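Local coordinates for hemoglobin subunit beta (Mustelus griseus, PDB 1GCV), which carries oxygen from the gills to the peripheral tissues as the heme-binding beta chain of a hemoglobin with two alpha and two beta chains, at residues B[6-11]-B[119-123]; B[24-29]-B[50-54]; B[37-41]-B[86-92]. All blocks are in the same frame, centred on the assembly; numbering follows the deposited sequence.

Contact 1: B[6-11]-B[119-123]; sequences EERDEI and IWDKF
I11 covers one face of the F123 ring: its CG2 is 4.3 Å from the centroid of the F123 ring and almost straight above it, a CH-pi contact, while its CD1 rests against the CB and CG end of F123. The indole of W120 is met at its edge. There NE1 of W120 donates to E10 OE1 at 2.9 Å, with an N-H...O angle of 157°, close to the ring plane, and the bond enters on the anti side of the carboxylate, whose plane stands 84° from that of the indole. A bend in the E10 chain at chi2 carries the acid to this edge. OE1 of E10 also takes a salt bridge from R108, so one oxygen serves two donors.

Between this bond and the E7–K122 pair, I119 is a knob in the hole formed by E6, E7, E10 and I11, its CG2 lying 3.8 Å from I11 CD1. K122 NZ makes a salt bridge with E7, donating to OE1 at 2.9 Å on its syn side; its bond to OE2 is weak. K122 also donates to H2 O and makes a cation-pi contact with W3.

The axes of segments 6-11 and 119-123 cross at -87°, joining the first and last helices of the globin fold. The chemistry implies an apolar centre flanked by two polar clasps, which probably fix the rotation of the indole and tie the N-terminal residues to both helices.

Contact 2: B[24-29]-B[50-54]; sequences VTQALD and SSIHA. With HEM (protoporphyrin IX containing Fe), chain F.
A54 and T25 bring their helices unusually close together. Their CA atoms are 5.0 Å apart and the short axes approach to 8.4 Å, at 119° between directions, the close crossing of second helix and distal helix known from globins. The small side chain of A54 makes this possible: its CB presses against the other backbone, 3.5 Å from T25 N, and T25 OG1 lies 3.3 Å from A54 CB. That hydroxyl is spent on K21 O of its own helix, so its meeting with the methyl is van der Waals contact. V24 CG1 flanks the same methyl; with CG1 opposite the backbone N (chi1 173°), this branch faces A54.

Between the two segments one polar bond is made. S50 OG donates to D29 OD1 at 2.8 Å, approaching from above the carboxylate, 37° out of its plane, and links the start of helix 50-66 to helix 20-34.

L28 fills the side nearer the heme. Its CD1 touches the edge of the H53 imidazole, 3.8 Å from H53 CD2. NE2 of H53 stays 4.3 Å from FE of HEM, too far for a direct bond to the metal, as expected of the distal histidine. F42 adds an edge-to-face ring contact to H53.

Beyond the crossing, A27 and L28 pack on helix 93-108, so helix 20-34 is held between that helix and helix 50-66.

Contact 3: B[37-41]-B[86-92]; sequences WTNRY and LHVDPGS. With HEM (protoporphyrin IX containing Fe), chain F.
Y41 is laid against the corner between helices 76-86 and 93-108, the FG corner of the globin fold, and its hydroxyl reaches the backbone beyond V88. OH of Y41 accepts from D89 N at 2.9 Å, nearly straight at an N-H...O angle of 166°. V88 comes over one face of the phenol, its CG2 4.0 Å above the plane and offset toward the rim; the two side chains run oblique to each other. At the ring's edge, CE1 of Y41 is 3.4 Å from H87 O, buried with no partner in the model.

Both branches of V88 pack on the heme, CG1 against HEM CAC at 3.5 Å and CG2, which also covers the tyrosine, against HEM CHD. Y41 touches the same vinyl group, CD2 to HEM CBC 3.4 Å, and L86 packs on the porphyrin, its CD2 against CAD of one propionate.

D89, its carboxylate 82° from the Y41 ring, gives OD1 to Y42 and N97 of a neighbouring subunit, and S92 OG is hydrogen-bonded to D94 of that subunit. The corner therefore connects heme to subunit interface. D89 OD2 closes an Asx turn, accepting from G91 N at 2.9 Å, 46° out of the carboxylate plane.

From the N terminus, helix 5-17 enters contact 1 at once, but that loop closes only at helix 114-132, so contacts 2 and 3 are both nested within it. Helix 20-34 follows and opens contact 2, closed by helix 50-66. Between them lies 37-41, which opens contact 3; 86-92, after helix 76-86, closes it, joining the segment after helix 20-34 to the turn before helix 93-108. The segments of contacts 2 and 3 therefore alternate and the two loops cross. Their centres are about 15 Å apart and they do not touch, yet both reach the heme. Contact 1 lies across the chain's centre from both, tying the chain's two ends together.

Contact 1: B[6-11]-B[119-123]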
loop_
_atom_site.group_PDB
_atom_site.type_symbol
_atom_site.label_atom_id
_atom_site.label_comp_id
_atom_site.label_asym_id
_atom_site.label_seq_id
_atom_site.Cartn_x
_atom_site.Cartn_y
_atom_site.Cartn_z
ATOM N N GLU B 6 27.822 7.637 -7.395
ATOM C CA GLU B 6 27.844 6.197 -7.128
ATOM C C GLU B 6 26.579 5.515 -7.657
ATOM O O GLU B 6 26.643 4.407 -8.189
ATOM C CB GLU B 6 27.962 5.903 -5.622
ATOM C CG GLU B 6 27.380 4.527 -5.227
ATOM C CD GLU B 6 27.514 4.184 -3.746
ATOM O OE1 GLU B 6 27.141 5.015 -2.888
ATOM O OE2 GLU B 6 27.986 3.067 -3.444
ATOM N N GLU B 7 25.435 6.171 -7.490
ATOM C CA GLU B 7 24.166 5.625 -7.952
ATOM C C GLU B 7 24.118 5.601 -9.467
ATOM O O GLU B 7 23.685 4.619 -10.062
ATOM C CB GLU B 7 23.011 6.455 -7.413
ATOM C CG GLU B 7 22.958 6.482 -5.905
ATOM C CD GLU B 7 21.857 7.379 -5.389
ATOM O OE1 GLU B 7 21.523 8.368 -6.073
ATOM O OE2 GLU B 7 21.323 7.093 -4.296
ATOM N N ARG B 8 24.559 6.688 -10.091
ATOM C CA ARG B 8 24.586 6.765 -11.547
ATOM C C ARG B 8 25.456 5.632 -12.087
ATOM O O ARG B 8 25.074 4.924 -13.020
ATOM C CB ARG B 8 25.194 8.090 -12.002
ATOM C CG ARG B 8 24.427 9.319 -11.615
ATOM C CD ARG B 8 25.130 10.539 -12.185
ATOM N NE ARG B 8 24.509 11.787 -11.761
ATOM C CZ ARG B 8 23.510 12.376 -12.409
ATOM N NH1 ARG B 8 22.996 13.515 -11.960
ATOM N NH2 ARG B 8 23.020 11.819 -13.506
ATOM N N ASP B 9 26.632 5.473 -11.489
ATOM C CA ASP B 9 27.577 4.446 -11.903
ATOM C C ASP B 9 27.035 3.029 -11.749
ATOM O O ASP B 9 27.188 2.203 -12.643
ATOM C CB ASP B 9 28.881 4.585 -11.114
ATOM C CG ASP B 9 29.712 5.783 -11.562
ATOM O OD1 ASP B 9 30.727 6.087 -10.901
ATOM O OD2 ASP B 9 29.347 6.420 -12.573
ATOM N N GLU B 10 26.410 2.747 -10.613
ATOM C CA GLU B 10 25.856 1.422 -10.370
ATOM C C GLU B 10 24.827 1.073 -11.432
ATOM O O GLU B 10 24.841 -0.024 -11.985
ATOM C CB GLU B 10 25.203 1.362 -8.989
ATOM C CG GLU B 10 24.222 0.207 -8.813
ATOM C CD GLU B 10 24.904 -1.153 -8.778
ATOM O OE1 GLU B 10 24.242 -2.160 -9.118
ATOM O OE2 GLU B 10 26.099 -1.216 -8.412
ATOM N N ILE B 11 23.937 2.016 -11.721
ATOM C CA ILE B 11 22.888 1.792 -12.706
ATOM C C ILE B 11 23.421 1.711 -14.135
ATOM O O ILE B 11 23.119 0.764 -14.861
ATOM C CB ILE B 11 21.809 2.901 -12.613
ATOM C CG1 ILE B 11 20.929 2.649 -11.387
ATOM C CG2 ILE B 11 20.951 2.921 -13.874
ATOM C CD1 ILE B 11 20.566 3.890 -10.621
ATOM N N ILE B 119 19.718 1.380 -4.108
ATOM C CA ILE B 119 19.934 2.189 -5.302
ATOM C C ILE B 119 18.933 1.807 -6.398
ATOM O O ILE B 119 18.352 2.671 -7.054
ATOM C CB ILE B 119 21.370 2.008 -5.842
ATOM C CG1 ILE B 119 22.379 2.510 -4.807
ATOM C CG2 ILE B 119 21.541 2.770 -7.153
ATOM C CD1 ILE B 119 23.825 2.220 -5.165
ATOM N N TRP B 120 18.736 0.507 -6.589
ATOM C CA TRP B 120 17.803 0.012 -7.591
ATOM C C TRP B 120 16.362 0.328 -7.218
ATOM O O TRP B 120 15.545 0.661 -8.073
ATOM C CB TRP B 120 17.993 -1.490 -7.756
ATOM C CG TRP B 120 19.201 -1.772 -8.558
ATOM C CD1 TRP B 120 20.442 -2.109 -8.093
ATOM C CD2 TRP B 120 19.316 -1.671 -9.977
ATOM N NE1 TRP B 120 21.324 -2.220 -9.140
ATOM C CE2 TRP B 120 20.659 -1.956 -10.308
ATOM C CE3 TRP B 120 18.414 -1.362 -11.005
ATOM C CZ2 TRP B 120 21.122 -1.945 -11.628
ATOM C CZ3 TRP B 120 18.874 -1.351 -12.316
ATOM C CH2 TRP B 120 20.217 -1.641 -12.614
ATOM N N ASP B 121 16.051 0.223 -5.933
ATOM C CA ASP B 121 14.710 0.525 -5.450
ATOM C C ASP B 121 14.409 1.979 -5.786
ATOM O O ASP B 121 13.325 2.319 -6.254
ATOM C CB ASP B 121 14.651 0.322 -3.934
ATOM C CG ASP B 121 13.263 0.525 -3.370
ATOM O OD1 ASP B 121 13.001 1.601 -2.806
ATOM O OD2 ASP B 121 12.432 -0.396 -3.488
ATOM N N LYS B 122 15.397 2.831 -5.541
ATOM C CA LYS B 122 15.284 4.257 -5.801
ATOM C C LYS B 122 15.092 4.505 -7.283
ATOM O O LYS B 122 14.245 5.298 -7.687
ATOM C CB LYS B 122 16.546 4.967 -5.317
ATOM C CG LYS B 122 16.507 6.464 -5.471
ATOM C CD LYS B 122 17.870 7.059 -5.177
ATOM C CE LYS B 122 17.748 8.488 -4.694
ATOM N NZ LYS B 122 18.931 9.293 -5.086
ATOM N N PHE B 123 15.880 3.816 -8.101
ATOM C CA PHE B 123 15.773 3.976 -9.540
ATOM C C PHE B 123 14.404 3.547 -10.056
ATOM O O PHE B 123 13.797 4.256 -10.856
ATOM C CB PHE B 123 16.857 3.174 -10.259
ATOM C CG PHE B 123 16.828 3.328 -11.756
ATOM C CD1 PHE B 123 17.054 4.571 -12.345
ATOM C CD2 PHE B 123 16.560 2.236 -12.578
ATOM C CE1 PHE B 123 17.011 4.725 -13.729
ATOM C CE2 PHE B 123 16.517 2.382 -13.965
ATOM C CZ PHE B 123 16.743 3.630 -14.540
#

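Contact 2: B[24-29]-B[50-54]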
loop_
_atom_site.group_PDB
_atom_site.type_symbol
_atom_site.label_atom_id
_atom_site.label_comp_id
_atom_site.label_asym_id
_atom_site.label_seq_id
_atom_site.Cartn_x
_atom_site.Cartn_y
_atom_site.Cartn_z
ATOM N N VAL B 24 15.295 -9.146 -17.492
ATOM C CA VAL B 24 13.924 -8.682 -17.632
ATOM C C VAL B 24 12.995 -9.771 -18.173
ATOM O O VAL B 24 11.820 -9.810 -17.816
ATOM C CB VAL B 24 13.851 -7.415 -18.522
ATOM C CG1 VAL B 24 12.399 -7.040 -18.795
ATOM C CG2 VAL B 24 14.556 -6.249 -17.817
ATOM N N THR B 25 13.518 -10.663 -19.013
ATOM C CA THR B 25 12.703 -11.748 -19.565
ATOM C C THR B 25 12.247 -12.649 -18.431
ATOM O O THR B 25 11.079 -13.034 -18.357
ATOM C CB THR B 25 13.494 -12.623 -20.568
ATOM O OG1 THR B 25 13.825 -11.849 -21.727
ATOM C CG2 THR B 25 12.665 -13.828 -20.992
ATOM N N GLN B 26 13.181 -12.982 -17.549
ATOM C CA GLN B 26 12.884 -13.838 -16.413
ATOM C C GLN B 26 12.015 -13.120 -15.382
ATOM O O GLN B 26 11.236 -13.751 -14.666
ATOM C CB GLN B 26 14.187 -14.317 -15.778
ATOM C CG GLN B 26 14.831 -15.463 -16.556
ATOM C CD GLN B 26 16.323 -15.575 -16.325
ATOM O OE1 GLN B 26 17.075 -15.933 -17.228
ATOM N NE2 GLN B 26 16.759 -15.269 -15.112
ATOM N N ALA B 27 12.137 -11.797 -15.324
ATOM C CA ALA B 27 11.358 -11.003 -14.381
ATOM C C ALA B 27 9.901 -10.979 -14.807
ATOM O O ALA B 27 9.004 -10.999 -13.963
ATOM C CB ALA B 27 11.908 -9.580 -14.303
ATOM N N LEU B 28 9.670 -10.936 -16.117
ATOM C CA LEU B 28 8.314 -10.924 -16.652
ATOM C C LEU B 28 7.647 -12.263 -16.362
ATOM O O LEU B 28 6.511 -12.313 -15.893
ATOM C CB LEU B 28 8.339 -10.664 -18.161
ATOM C CG LEU B 28 8.324 -9.185 -18.551
ATOM C CD1 LEU B 28 8.755 -9.040 -19.990
ATOM C CD2 LEU B 28 6.934 -8.603 -18.350
ATOM N N ASP B 29 8.361 -13.348 -16.639
ATOM C CA ASP B 29 7.842 -14.689 -16.396
ATOM C C ASP B 29 7.571 -14.898 -14.900
ATOM O O ASP B 29 6.588 -15.537 -14.516
ATOM C CB ASP B 29 8.839 -15.739 -16.902
ATOM C CG ASP B 29 8.825 -15.883 -18.422
ATOM O OD1 ASP B 29 7.793 -15.575 -19.065
ATOM O OD2 ASP B 29 9.857 -16.310 -18.981
ATOM N N SER B 50 7.690 -13.152 -24.089
ATOM C CA SER B 50 8.388 -12.507 -22.972
ATOM C C SER B 50 9.736 -11.938 -23.417
ATOM O O SER B 50 10.128 -10.843 -23.006
ATOM C CB SER B 50 8.628 -13.511 -21.842
ATOM O OG SER B 50 7.415 -13.856 -21.213
ATOM N N SER B 51 10.437 -12.697 -24.254
ATOM C CA SER B 51 11.748 -12.313 -24.774
ATOM C C SER B 51 11.734 -11.007 -25.556
ATOM O O SER B 51 12.598 -10.150 -25.371
ATOM C CB SER B 51 12.290 -13.415 -25.683
ATOM O OG SER B 51 12.849 -14.464 -24.923
ATOM N N ILE B 52 10.756 -10.868 -26.444
ATOM C CA ILE B 52 10.637 -9.672 -27.269
ATOM C C ILE B 52 10.218 -8.482 -26.421
ATOM O O ILE B 52 10.792 -7.394 -26.528
ATOM C CB ILE B 52 9.606 -9.901 -28.413
ATOM C CG1 ILE B 52 10.134 -10.973 -29.379
ATOM C CG2 ILE B 52 9.328 -8.598 -29.154
ATOM C CD1 ILE B 52 11.628 -10.849 -29.714
ATOM N N HIS B 53 9.222 -8.705 -25.569
ATOM C CA HIS B 53 8.702 -7.663 -24.691
ATOM C C HIS B 53 9.797 -7.129 -23.772
ATOM O O HIS B 53 9.942 -5.917 -23.602
ATOM C CB HIS B 53 7.541 -8.215 -23.860
ATOM C CG HIS B 53 6.770 -7.006 -23.377
ATOM N ND1 HIS B 53 6.301 -6.012 -24.230
ATOM C CD2 HIS B 53 6.507 -6.730 -22.033
ATOM C CE1 HIS B 53 5.759 -5.137 -23.390
ATOM N NE2 HIS B 53 5.852 -5.500 -22.151
ATOM N N ALA B 54 10.562 -8.037 -23.181
ATOM C CA ALA B 54 11.647 -7.647 -22.295
ATOM C C ALA B 54 12.602 -6.718 -23.038
ATOM O O ALA B 54 13.057 -5.718 -22.491
ATOM C CB ALA B 54 12.390 -8.881 -21.813
HETATM C CHA HEM F . 4.254 -1.771 -24.225
HETATM C CHB HEM F . 7.789 0.031 -21.418
HETATM C CHC HEM F . 5.702 -2.052 -17.544
HETATM C CHD HEM F . 2.124 -3.768 -20.340
HETATM C C1A HEM F . 5.412 -1.129 -23.776
HETATM C C2A HEM F . 6.377 -0.472 -24.630
HETATM C C3A HEM F . 7.352 0.032 -23.846
HETATM C C4A HEM F . 7.018 -0.333 -22.497
HETATM C CMA HEM F . 8.537 0.879 -24.283
HETATM C CAA HEM F . 6.335 -0.347 -26.130
HETATM C CBA HEM F . 5.567 0.903 -26.467
HETATM C CGA HEM F . 4.939 0.834 -27.837
HETATM O O1A HEM F . 5.151 1.774 -28.630
HETATM O O2A HEM F . 4.234 -0.159 -28.120
HETATM C C1B HEM F . 7.489 -0.314 -20.119
HETATM C C2B HEM F . 8.365 0.000 -19.013
HETATM C C3B HEM F . 7.825 -0.639 -17.908
HETATM C C4B HEM F . 6.568 -1.292 -18.355
HETATM C CMB HEM F . 9.605 0.910 -19.090
HETATM C CAB HEM F . 8.432 -0.714 -16.649
HETATM C CBB HEM F . 7.792 -0.360 -15.442
HETATM C C1C HEM F . 4.509 -2.681 -17.962
HETATM C C2C HEM F . 3.672 -3.549 -17.118
HETATM C C3C HEM F . 2.627 -3.956 -17.905
HETATM C C4C HEM F . 2.872 -3.419 -19.234
HETATM C CMC HEM F . 3.938 -4.004 -15.680
HETATM C CAC HEM F . 1.476 -4.663 -17.521
HETATM C CBC HEM F . 1.472 -5.814 -16.716
HETATM C C1D HEM F . 2.389 -3.339 -21.623
HETATM C C2D HEM F . 1.616 -3.770 -22.762
HETATM C C3D HEM F . 2.227 -3.249 -23.854
HETATM C C4D HEM F . 3.339 -2.436 -23.385
HETATM C CMD HEM F . 0.336 -4.592 -22.729
HETATM C CAD HEM F . 1.850 -3.498 -25.311
HETATM C CBD HEM F . 2.074 -4.948 -25.700
HETATM C CGD HEM F . 2.534 -5.105 -27.134
HETATM O O1D HEM F . 3.156 -6.148 -27.438
HETATM O O2D HEM F . 2.274 -4.191 -27.949
HETATM N NA HEM F . 5.795 -1.021 -22.441
HETATM N NB HEM F . 6.363 -1.064 -19.717
HETATM N NC HEM F . 4.002 -2.601 -19.270
HETATM N ND HEM F . 3.433 -2.499 -21.995
HETATM FE FE HEM F . 4.762 -1.570 -20.820
#

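Contact 3: B[37-41]-B[86-92]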
loop_
_atom_site.group_PDB
_atom_site.type_symbol
_atom_site.label_atom_id
_atom_site.label_comp_id
_atom_site.label_asym_id
_atom_site.label_seq_id
_atom_site.Cartn_x
_atom_site.Cartn_y
_atom_site.Cartn_z
ATOM N N TRP B 37 -2.712 -11.991 -12.093
ATOM C CA TRP B 37 -3.607 -11.015 -12.696
ATOM C C TRP B 37 -2.946 -10.143 -13.749
ATOM O O TRP B 37 -3.638 -9.564 -14.576
ATOM C CB TRP B 37 -4.241 -10.116 -11.626
ATOM C CG TRP B 37 -3.266 -9.373 -10.743
ATOM C CD1 TRP B 37 -2.760 -8.118 -10.943
ATOM C CD2 TRP B 37 -2.725 -9.827 -9.497
ATOM N NE1 TRP B 37 -1.941 -7.763 -9.897
ATOM C CE2 TRP B 37 -1.902 -8.795 -8.996
ATOM C CE3 TRP B 37 -2.858 -11.007 -8.754
ATOM C CZ2 TRP B 37 -1.216 -8.907 -7.787
ATOM C CZ3 TRP B 37 -2.175 -11.121 -7.551
ATOM C CH2 TRP B 37 -1.366 -10.074 -7.078
ATOM N N THR B 38 -1.619 -10.044 -13.726
ATOM C CA THR B 38 -0.922 -9.214 -14.708
ATOM C C THR B 38 -0.946 -9.840 -16.101
ATOM O O THR B 38 -0.549 -9.199 -17.075
ATOM C CB THR B 38 0.556 -8.956 -14.318
ATOM O OG1 THR B 38 1.246 -10.206 -14.213
ATOM C CG2 THR B 38 0.649 -8.209 -12.991
ATOM N N ASN B 39 -1.416 -11.084 -16.188
ATOM C CA ASN B 39 -1.510 -11.799 -17.461
ATOM C C ASN B 39 -2.609 -11.162 -18.292
ATOM O O ASN B 39 -2.618 -11.249 -19.518
ATOM C CB ASN B 39 -1.856 -13.269 -17.222
ATOM C CG ASN B 39 -0.633 -14.153 -17.189
ATOM O OD1 ASN B 39 -0.310 -14.749 -16.159
ATOM N ND2 ASN B 39 0.062 -14.241 -18.319
ATOM N N ARG B 40 -3.538 -10.532 -17.587
ATOM C CA ARG B 40 -4.675 -9.847 -18.179
ATOM C C ARG B 40 -4.355 -9.145 -19.504
ATOM O O ARG B 40 -5.073 -9.307 -20.491
ATOM C CB ARG B 40 -5.196 -8.822 -17.168
ATOM C CG ARG B 40 -6.592 -8.314 -17.423
ATOM C CD ARG B 40 -6.959 -7.199 -16.449
ATOM N NE ARG B 40 -8.048 -6.393 -16.984
ATOM C CZ ARG B 40 -7.883 -5.204 -17.552
ATOM N NH1 ARG B 40 -8.932 -4.536 -18.019
ATOM N NH2 ARG B 40 -6.670 -4.677 -17.645
ATOM N N TYR B 41 -3.273 -8.375 -19.523
ATOM C CA TYR B 41 -2.879 -7.610 -20.707
ATOM C C TYR B 41 -2.294 -8.387 -21.884
ATOM O O TYR B 41 -2.337 -7.911 -23.018
ATOM C CB TYR B 41 -1.889 -6.510 -20.298
ATOM C CG TYR B 41 -2.311 -5.756 -19.058
ATOM C CD1 TYR B 41 -3.277 -4.754 -19.127
ATOM C CD2 TYR B 41 -1.790 -6.084 -17.803
ATOM C CE1 TYR B 41 -3.719 -4.104 -17.985
ATOM C CE2 TYR B 41 -2.228 -5.437 -16.649
ATOM C CZ TYR B 41 -3.194 -4.450 -16.751
ATOM O OH TYR B 41 -3.650 -3.814 -15.625
ATOM N N LEU B 86 -3.102 1.218 -23.884
ATOM C CA LEU B 86 -3.048 -0.108 -23.285
ATOM C C LEU B 86 -3.923 -0.326 -22.057
ATOM O O LEU B 86 -4.264 -1.463 -21.728
ATOM C CB LEU B 86 -1.594 -0.434 -22.943
ATOM C CG LEU B 86 -0.648 -0.176 -24.118
ATOM C CD1 LEU B 86 0.776 0.006 -23.638
ATOM C CD2 LEU B 86 -0.744 -1.342 -25.075
ATOM N N HIS B 87 -4.281 0.758 -21.381
ATOM C CA HIS B 87 -5.102 0.671 -20.179
ATOM C C HIS B 87 -4.483 -0.249 -19.127
ATOM O O HIS B 87 -5.152 -1.119 -18.573
ATOM C CB HIS B 87 -6.508 0.199 -20.548
ATOM C CG HIS B 87 -7.254 1.184 -21.388
ATOM N ND1 HIS B 87 -7.563 0.951 -22.709
ATOM C CD2 HIS B 87 -7.690 2.436 -21.114
ATOM C CE1 HIS B 87 -8.157 2.018 -23.215
ATOM N NE2 HIS B 87 -8.246 2.933 -22.267
ATOM N N VAL B 88 -3.195 -0.049 -18.866
ATOM C CA VAL B 88 -2.482 -0.837 -17.877
ATOM C C VAL B 88 -2.693 -0.169 -16.523
ATOM O O VAL B 88 -2.518 1.042 -16.385
ATOM C CB VAL B 88 -0.959 -0.908 -18.192
ATOM C CG1 VAL B 88 -0.215 -1.644 -17.077
ATOM C CG2 VAL B 88 -0.741 -1.613 -19.518
ATOM N N ASP B 89 -3.097 -0.961 -15.536
ATOM C CA ASP B 89 -3.319 -0.464 -14.181
ATOM C C ASP B 89 -1.934 -0.078 -13.655
ATOM O O ASP B 89 -1.073 -0.939 -13.486
ATOM C CB ASP B 89 -3.946 -1.579 -13.336
ATOM C CG ASP B 89 -4.261 -1.150 -11.921
ATOM O OD1 ASP B 89 -5.039 -1.861 -11.253
ATOM O OD2 ASP B 89 -3.736 -0.115 -11.466
ATOM N N PRO B 90 -1.706 1.222 -13.384
ATOM C CA PRO B 90 -0.400 1.676 -12.888
ATOM C C PRO B 90 0.043 1.005 -11.597
ATOM O O PRO B 90 1.224 1.046 -11.245
ATOM C CB PRO B 90 -0.573 3.189 -12.724
ATOM C CG PRO B 90 -2.036 3.398 -12.630
ATOM C CD PRO B 90 -2.663 2.334 -13.484
ATOM N N GLY B 91 -0.903 0.386 -10.894
ATOM C CA GLY B 91 -0.573 -0.286 -9.652
ATOM C C GLY B 91 0.210 -1.554 -9.919
ATOM O O GLY B 91 0.798 -2.138 -9.011
ATOM N N SER B 92 0.219 -1.976 -11.179
ATOM C CA SER B 92 0.924 -3.182 -11.581
ATOM C C SER B 92 2.376 -2.917 -11.975
ATOM O O SER B 92 3.168 -3.853 -12.078
ATOM C CB SER B 92 0.183 -3.840 -12.747
ATOM O OG SER B 92 -1.115 -4.241 -12.342
HETATM C CHA HEM F . 4.254 -1.771 -24.225
HETATM C CHB HEM F . 7.789 0.031 -21.418
HETATM C CHC HEM F . 5.702 -2.052 -17.544
HETATM C CHD HEM F . 2.124 -3.768 -20.340
HETATM C C1A HEM F . 5.412 -1.129 -23.776
HETATM C C2A HEM F . 6.377 -0.472 -24.630
HETATM C C3A HEM F . 7.352 0.032 -23.846
HETATM C C4A HEM F . 7.018 -0.333 -22.497
HETATM C CMA HEM F . 8.537 0.879 -24.283
HETATM C CAA HEM F . 6.335 -0.347 -26.130
HETATM C CBA HEM F . 5.567 0.903 -26.467
HETATM C CGA HEM F . 4.939 0.834 -27.837
HETATM O O1A HEM F . 5.151 1.774 -28.630
HETATM O O2A HEM F . 4.234 -0.159 -28.120
HETATM C C1B HEM F . 7.489 -0.314 -20.119
HETATM C C2B HEM F . 8.365 0.000 -19.013
HETATM C C3B HEM F . 7.825 -0.639 -17.908
HETATM C C4B HEM F . 6.568 -1.292 -18.355
HETATM C CMB HEM F . 9.605 0.910 -19.090
HETATM C CAB HEM F . 8.432 -0.714 -16.649
HETATM C CBB HEM F . 7.792 -0.360 -15.442
HETATM C C1C HEM F . 4.509 -2.681 -17.962
HETATM C C2C HEM F . 3.672 -3.549 -17.118
HETATM C C3C HEM F . 2.627 -3.956 -17.905
HETATM C C4C HEM F . 2.872 -3.419 -19.234
HETATM C CMC HEM F . 3.938 -4.004 -15.680
HETATM C CAC HEM F . 1.476 -4.663 -17.521
HETATM C CBC HEM F . 1.472 -5.814 -16.716
HETATM C C1D HEM F . 2.389 -3.339 -21.623
HETATM C C2D HEM F . 1.616 -3.770 -22.762
HETATM C C3D HEM F . 2.227 -3.249 -23.854
HETATM C C4D HEM F . 3.339 -2.436 -23.385
HETATM C CMD HEM F . 0.336 -4.592 -22.729
HETATM C CAD HEM F . 1.850 -3.498 -25.311
HETATM C CBD HEM F . 2.074 -4.948 -25.700
HETATM C CGD HEM F . 2.534 -5.105 -27.134
HETATM O O1D HEM F . 3.156 -6.148 -27.438
HETATM O O2D HEM F . 2.274 -4.191 -27.949
HETATM N NA HEM F . 5.795 -1.021 -22.441
HETATM N NB HEM F . 6.363 -1.064 -19.717
HETATM N NC HEM F . 4.002 -2.601 -19.270
HETATM N ND HEM F . 3.433 -2.499 -21.995
HETATM FE FE HEM F . 4.762 -1.570 -20.820
#